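Local coordinates for putative reductase (Peptoclostridium difficile, PDB 5J6C), which probably reduces nitro compounds as an FMN-dependent nitroreductase and has been studied for its interaction with the antibiotic metronidazole, at residues G31-K43 and Q128-W140. Sequence-based numbering, arbitrary orientation.
Sequences GFLKKRRSIRKYK and QLQAHELGLGSCW. With FMN (flavin mononucleotide), chain C.
His132, near the end of helix 116-133, stands with Phe32 toward one side of its imidazole plane and Arg36 CB over the other. With CG anti to the backbone N (chi1 -177°), the imidazole reaches helix 30-34, where NE2 donates to Phe32 O at 2.8 Å, a bond bent to 136° at the hydrogen. CD2 of His132 sits over the centre of the Phe32 ring, the ring planes inclined at 49°, while Arg36 CB makes a CH-pi contact 4.0 Å from the imidazole centroid. A flat phenyl suits the place: one face takes that CD2 while its edge meets Leu129 O and Glu133 CA. Leu129 CD2 fills in against Leu33 CD2 at 3.6 Å. Tyr126 of the second subunit packs on Leu33 and Arg36.

The loop runs beside strand 137-142, tied by a nearly straight bond from Ile39 N to Ser138 O (2.9 Å). Gly137, lacking a side chain, lets Ile39 CG1 come within 3.8 Å of its CA. Water bridges Arg37 O and Ser138 N.

The long arginines then turn to the cofactor. Arg36 NH1 binds FMN O1P and Arg37 NE binds O2P, while Arg37 NH1 goes to Lys184 O. Ser38 adds its backbone N-H and, being small with a hydroxyl, brings OG to 2.6 Å from FMN O1P. Arg40, extended from CG to NE, lays one guanidinium face on Cys139 SG and gives NE to FMN O2 at 2.7 Å. Arg36 and Arg37 at the phosphate, Arg40 at the pyrimidine edge and Trp140 against the dimethylbenzene side form the FMN pocket characteristic of the nitroreductase fold.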
loop_
_atom_site.group_PDB
_atom_site.type_symbol
_atom_site.label_atom_id
_atom_site.label_comp_id
_atom_site.label_asym_id
_atom_site.label_seq_id
_atom_site.Cartn_x
_atom_site.Cartn_y
_atom_site.Cartn_z
ATOM N N GLY A 31 -1.528 -13.301 12.593
ATOM C CA GLY A 31 -1.029 -14.621 12.223
ATOM C C GLY A 31 -0.955 -14.789 10.719
ATOM O O GLY A 31 0.041 -15.264 10.178
ATOM N N PHE A 32 -2.014 -14.376 10.030
ATOM C CA PHE A 32 -2.016 -14.250 8.573
ATOM C C PHE A 32 -0.775 -13.514 8.054
ATOM O O PHE A 32 -0.067 -14.009 7.164
ATOM C CB PHE A 32 -3.306 -13.529 8.190
ATOM C CG PHE A 32 -3.528 -13.354 6.730
ATOM C CD1 PHE A 32 -3.355 -12.110 6.137
ATOM C CD2 PHE A 32 -3.986 -14.403 5.961
ATOM C CE1 PHE A 32 -3.603 -11.933 4.779
ATOM C CE2 PHE A 32 -4.233 -14.235 4.612
ATOM C CZ PHE A 32 -4.048 -12.995 4.020
ATOM N N LEU A 33 -0.480 -12.335 8.617
ATOM C CA LEU A 33 0.630 -11.528 8.100
ATOM C C LEU A 33 1.990 -12.095 8.490
ATOM O O LEU A 33 2.964 -11.923 7.745
ATOM C CB LEU A 33 0.528 -10.088 8.591
ATOM C CG LEU A 33 -0.587 -9.234 8.011
ATOM C CD1 LEU A 33 -0.515 -7.890 8.689
ATOM C CD2 LEU A 33 -0.453 -9.095 6.483
ATOM N N LYS A 34 2.088 -12.747 9.654
ATOM C CA LYS A 34 3.345 -13.383 10.037
ATOM C C LYS A 34 3.749 -14.485 9.062
ATOM O O LYS A 34 4.945 -14.755 8.892
ATOM C CB LYS A 34 3.241 -13.953 11.450
ATOM C CG LYS A 34 3.296 -12.924 12.569
ATOM C CD LYS A 34 3.277 -13.638 13.912
ATOM C CE LYS A 34 3.379 -12.677 15.071
ATOM N NZ LYS A 34 3.222 -13.412 16.366
ATOM N N LYS A 35 2.780 -15.134 8.425
ATOM C CA LYS A 35 3.056 -16.205 7.477
ATOM C C LYS A 35 3.227 -15.715 6.040
ATOM O O LYS A 35 3.540 -16.528 5.166
ATOM C CB LYS A 35 1.939 -17.257 7.523
ATOM C CG LYS A 35 1.938 -18.109 8.787
ATOM C CD LYS A 35 0.968 -19.299 8.678
ATOM C CE LYS A 35 -0.498 -18.888 8.834
ATOM N NZ LYS A 35 -1.155 -18.429 7.561
ATOM N N ARG A 36 3.015 -14.419 5.772
ATOM C CA ARG A 36 3.205 -13.850 4.438
ATOM C C ARG A 36 4.691 -13.594 4.200
ATOM O O ARG A 36 5.287 -12.730 4.852
ATOM C CB ARG A 36 2.418 -12.549 4.277
ATOM C CG ARG A 36 2.527 -11.979 2.867
ATOM C CD ARG A 36 2.662 -10.444 2.817
ATOM N NE ARG A 36 3.743 -9.973 3.678
ATOM C CZ ARG A 36 5.032 -9.957 3.348
ATOM N NH1 ARG A 36 5.436 -10.367 2.147
ATOM N NH2 ARG A 36 5.923 -9.530 4.239
ATOM N N ARG A 37 5.284 -14.340 3.263
ATOM C CA ARG A 37 6.678 -14.189 2.850
ATOM C C ARG A 37 6.735 -14.103 1.331
ATOM O O ARG A 37 5.967 -14.778 0.644
ATOM C CB ARG A 37 7.552 -15.360 3.316
ATOM C CG ARG A 37 7.545 -15.607 4.820
ATOM C CD ARG A 37 8.167 -14.430 5.572
ATOM N NE ARG A 37 9.305 -13.879 4.838
ATOM C CZ ARG A 37 10.529 -14.397 4.853
ATOM N NH1 ARG A 37 10.788 -15.481 5.576
ATOM N NH2 ARG A 37 11.500 -13.831 4.143
ATOM N N SER A 38 7.642 -13.280 0.809
ATOM C CA SER A 38 7.773 -13.153 -0.640
ATOM C C SER A 38 8.307 -14.445 -1.250
ATOM O O SER A 38 9.263 -15.044 -0.755
ATOM C CB SER A 38 8.690 -11.982 -1.011
ATOM O OG SER A 38 8.116 -10.745 -0.629
ATOM N N ILE A 39 7.694 -14.864 -2.348
ATOM C CA ILE A 39 8.020 -16.132 -2.987
ATOM C C ILE A 39 8.514 -15.845 -4.400
ATOM O O ILE A 39 7.852 -15.138 -5.167
ATOM C CB ILE A 39 6.812 -17.089 -2.994
ATOM C CG1 ILE A 39 6.378 -17.406 -1.558
ATOM C CG2 ILE A 39 7.128 -18.354 -3.798
ATOM C CD1 ILE A 39 7.414 -18.137 -0.744
ATOM N N ARG A 40 9.679 -16.391 -4.733
ATOM C CA ARG A 40 10.295 -16.190 -6.035
ATOM C C ARG A 40 10.576 -17.507 -6.749
ATOM O O ARG A 40 11.217 -17.498 -7.807
ATOM C CB ARG A 40 11.587 -15.379 -5.883
ATOM C CG ARG A 40 11.440 -14.088 -5.031
ATOM C CD ARG A 40 12.758 -13.288 -4.923
ATOM N NE ARG A 40 12.567 -12.033 -4.195
ATOM C CZ ARG A 40 12.426 -11.946 -2.874
ATOM N NH1 ARG A 40 12.460 -13.045 -2.130
ATOM N NH2 ARG A 40 12.257 -10.767 -2.291
ATOM N N LYS A 41 10.134 -18.640 -6.194
ATOM C CA LYS A 41 10.260 -19.944 -6.842
ATOM C C LYS A 41 8.916 -20.662 -6.758
ATOM O O LYS A 41 8.362 -20.805 -5.662
ATOM C CB LYS A 41 11.377 -20.778 -6.190
ATOM C CG LYS A 41 11.668 -22.110 -6.890
ATOM C CD LYS A 41 12.786 -22.878 -6.205
ATOM C CE LYS A 41 13.099 -24.189 -6.933
ATOM N NZ LYS A 41 14.328 -24.842 -6.398
ATOM N N TYR A 42 8.387 -21.102 -7.911
ATOM C CA TYR A 42 7.000 -21.545 -8.009
ATOM C C TYR A 42 6.878 -22.943 -8.610
ATOM O O TYR A 42 7.684 -23.356 -9.449
ATOM C CB TYR A 42 6.149 -20.576 -8.860
ATOM C CG TYR A 42 6.355 -19.114 -8.505
ATOM C CD1 TYR A 42 5.609 -18.507 -7.499
ATOM C CD2 TYR A 42 7.304 -18.347 -9.178
ATOM C CE1 TYR A 42 5.797 -17.168 -7.176
ATOM C CE2 TYR A 42 7.507 -17.001 -8.855
ATOM C CZ TYR A 42 6.749 -16.425 -7.856
ATOM O OH TYR A 42 6.955 -15.103 -7.542
ATOM N N LYS A 43 5.838 -23.656 -8.182
ATOM C CA LYS A 43 5.490 -24.904 -8.838
ATOM C C LYS A 43 5.044 -24.626 -10.273
ATOM O O LYS A 43 4.645 -23.515 -10.622
ATOM C CB LYS A 43 4.398 -25.637 -8.056
ATOM C CG LYS A 43 4.861 -26.010 -6.648
ATOM C CD LYS A 43 3.970 -27.021 -5.966
ATOM C CE LYS A 43 4.670 -27.572 -4.730
ATOM N NZ LYS A 43 6.067 -28.025 -5.068
ATOM N N GLN A 128 -1.456 -8.843 -3.180
ATOM C CA GLN A 128 -0.589 -9.771 -2.461
ATOM C C GLN A 128 -1.298 -10.411 -1.272
ATOM O O GLN A 128 -1.092 -11.598 -0.996
ATOM C CB GLN A 128 0.677 -9.051 -2.017
ATOM C CG GLN A 128 1.552 -8.626 -3.196
ATOM C CD GLN A 128 2.984 -8.347 -2.773
ATOM O OE1 GLN A 128 3.322 -7.228 -2.373
ATOM N NE2 GLN A 128 3.831 -9.382 -2.825
ATOM N N LEU A 129 -2.137 -9.650 -0.554
ATOM C CA LEU A 129 -2.831 -10.228 0.597
ATOM C C LEU A 129 -3.884 -11.241 0.157
ATOM O O LEU A 129 -4.011 -12.312 0.757
ATOM C CB LEU A 129 -3.463 -9.123 1.456
ATOM C CG LEU A 129 -2.471 -8.261 2.247
ATOM C CD1 LEU A 129 -3.158 -7.225 3.156
ATOM C CD2 LEU A 129 -1.543 -9.156 3.059
ATOM N N GLN A 130 -4.648 -10.924 -0.888
ATOM C CA GLN A 130 -5.647 -11.874 -1.360
ATOM C C GLN A 130 -4.991 -13.119 -1.952
ATOM O O GLN A 130 -5.474 -14.237 -1.736
ATOM C CB GLN A 130 -6.577 -11.208 -2.365
ATOM C CG GLN A 130 -7.619 -12.155 -2.944
ATOM C CD GLN A 130 -8.647 -12.613 -1.916
ATOM O OE1 GLN A 130 -9.659 -11.951 -1.698
ATOM N NE2 GLN A 130 -8.393 -13.757 -1.291
ATOM N N ALA A 131 -3.871 -12.957 -2.662
ATOM C CA ALA A 131 -3.113 -14.132 -3.093
ATOM C C ALA A 131 -2.719 -14.993 -1.901
ATOM O O ALA A 131 -2.846 -16.223 -1.943
ATOM C CB ALA A 131 -1.871 -13.709 -3.875
ATOM N N HIS A 132 -2.260 -14.358 -0.821
ATOM C CA HIS A 132 -1.857 -15.087 0.378
ATOM C C HIS A 132 -3.025 -15.864 0.980
ATOM O O HIS A 132 -2.873 -17.032 1.355
ATOM C CB HIS A 132 -1.273 -14.110 1.404
ATOM C CG HIS A 132 -0.768 -14.760 2.659
ATOM N ND1 HIS A 132 0.020 -15.893 2.653
ATOM C CD2 HIS A 132 -0.916 -14.418 3.963
ATOM C CE1 HIS A 132 0.316 -16.230 3.897
ATOM N NE2 HIS A 132 -0.241 -15.351 4.712
ATOM N N GLU A 133 -4.200 -15.235 1.073
ATOM C CA GLU A 133 -5.355 -15.928 1.635
ATOM C C GLU A 133 -5.771 -17.115 0.776
ATOM O O GLU A 133 -6.380 -18.060 1.281
ATOM C CB GLU A 133 -6.538 -14.973 1.789
ATOM C CG GLU A 133 -7.650 -15.580 2.640
ATOM C CD GLU A 133 -9.006 -14.947 2.402
ATOM O OE1 GLU A 133 -9.669 -14.568 3.398
ATOM O OE2 GLU A 133 -9.417 -14.839 1.224
ATOM N N LEU A 134 -5.457 -17.092 -0.515
ATOM C CA LEU A 134 -5.836 -18.184 -1.398
ATOM C C LEU A 134 -4.733 -19.222 -1.536
ATOM O O LEU A 134 -4.785 -20.042 -2.459
ATOM C CB LEU A 134 -6.228 -17.638 -2.771
ATOM C CG LEU A 134 -7.347 -16.600 -2.772
ATOM C CD1 LEU A 134 -7.490 -15.971 -4.159
ATOM C CD2 LEU A 134 -8.664 -17.230 -2.310
ATOM N N GLY A 135 -3.724 -19.181 -0.665
ATOM C CA GLY A 135 -2.698 -20.199 -0.647
ATOM C C GLY A 135 -1.639 -20.055 -1.708
ATOM O O GLY A 135 -0.917 -21.021 -1.989
ATOM N N LEU A 136 -1.545 -18.890 -2.333
ATOM C CA LEU A 136 -0.535 -18.613 -3.341
ATOM C C LEU A 136 0.570 -17.753 -2.734
ATOM O O LEU A 136 0.369 -17.052 -1.738
ATOM C CB LEU A 136 -1.155 -17.903 -4.552
ATOM C CG LEU A 136 -2.199 -18.676 -5.379
ATOM C CD1 LEU A 136 -3.078 -17.708 -6.163
ATOM C CD2 LEU A 136 -1.528 -19.669 -6.333
ATOM N N GLY A 137 1.759 -17.842 -3.322
ATOM C CA GLY A 137 2.843 -16.953 -2.973
ATOM C C GLY A 137 2.953 -15.841 -4.005
ATOM O O GLY A 137 2.449 -15.957 -5.122
ATOM N N SER A 138 3.618 -14.750 -3.629
ATOM C CA SER A 138 3.785 -13.656 -4.579
ATOM C C SER A 138 5.033 -12.860 -4.227
ATOM O O SER A 138 5.607 -13.001 -3.144
ATOM C CB SER A 138 2.535 -12.752 -4.625
ATOM O OG SER A 138 2.436 -11.922 -3.474
ATOM N N CYS A 139 5.458 -12.018 -5.169
ATOM C CA CYS A 139 6.589 -11.136 -4.935
ATOM C C CYS A 139 6.408 -9.858 -5.734
ATOM O O CYS A 139 6.041 -9.898 -6.914
ATOM C CB CYS A 139 7.914 -11.797 -5.310
ATOM S SG CYS A 139 9.283 -10.830 -4.634
ATOM N N TRP A 140 6.655 -8.734 -5.078
ATOM C CA TRP A 140 6.590 -7.431 -5.716
ATOM C C TRP A 140 7.876 -7.203 -6.501
ATOM O O TRP A 140 8.974 -7.450 -5.994
ATOM C CB TRP A 140 6.387 -6.369 -4.629
ATOM C CG TRP A 140 6.370 -4.896 -4.978
ATOM C CD1 TRP A 140 7.312 -4.193 -5.676
ATOM C CD2 TRP A 140 5.385 -3.928 -4.547
ATOM N NE1 TRP A 140 6.964 -2.856 -5.721
ATOM C CE2 TRP A 140 5.784 -2.673 -5.047
ATOM C CE3 TRP A 140 4.195 -4.016 -3.810
ATOM C CZ2 TRP A 140 5.042 -1.504 -4.826
ATOM C CZ3 TRP A 140 3.456 -2.858 -3.591
ATOM C CH2 TRP A 140 3.883 -1.617 -4.103
HETATM N N1 FMN C . 11.664 -8.379 -4.274
HETATM C C2 FMN C . 12.391 -8.660 -5.417
HETATM O O2 FMN C . 12.894 -9.762 -5.580
HETATM N N3 FMN C . 12.561 -7.711 -6.402
HETATM C C4 FMN C . 12.023 -6.450 -6.248
HETATM O O4 FMN C . 12.166 -5.584 -7.109
HETATM C C4A FMN C . 11.313 -6.152 -5.098
HETATM N N5 FMN C . 10.778 -4.892 -4.971
HETATM C C5A FMN C . 10.036 -4.588 -3.860
HETATM C C6 FMN C . 9.508 -3.310 -3.745
HETATM C C7 FMN C . 8.761 -2.984 -2.643
HETATM C C7M FMN C . 8.180 -1.610 -2.524
HETATM C C8 FMN C . 8.551 -3.920 -1.656
HETATM C C8M FMN C . 7.731 -3.552 -0.470
HETATM C C9 FMN C . 9.076 -5.195 -1.756
HETATM C C9A FMN C . 9.833 -5.533 -2.871
HETATM N N10 FMN C . 10.379 -6.802 -2.998
HETATM C C10 FMN C . 11.123 -7.119 -4.115
HETATM C "C1'" FMN C . 10.159 -7.832 -1.926
HETATM C "C2'" FMN C . 11.066 -7.584 -0.712
HETATM O "O2'" FMN C . 12.372 -8.078 -0.955
HETATM C "C3'" FMN C . 10.457 -8.232 0.535
HETATM O "O3'" FMN C . 9.123 -7.801 0.665
HETATM C "C4'" FMN C . 11.221 -7.870 1.811
HETATM O "O4'" FMN C . 12.546 -8.349 1.701
HETATM C "C5'" FMN C . 10.540 -8.474 3.041
HETATM O "O5'" FMN C . 10.595 -9.880 2.928
HETATM P P FMN C . 9.239 -10.742 2.866
HETATM O O1P FMN C . 8.292 -10.106 1.870
HETATM O O2P FMN C . 9.532 -12.162 2.435
HETATM O O3P FMN C . 8.628 -10.702 4.244
HETATM O O HOH W 1 3.752 -14.461 -0.607
HETATM O O HOH W 2 6.687 -8.960 -2.231
#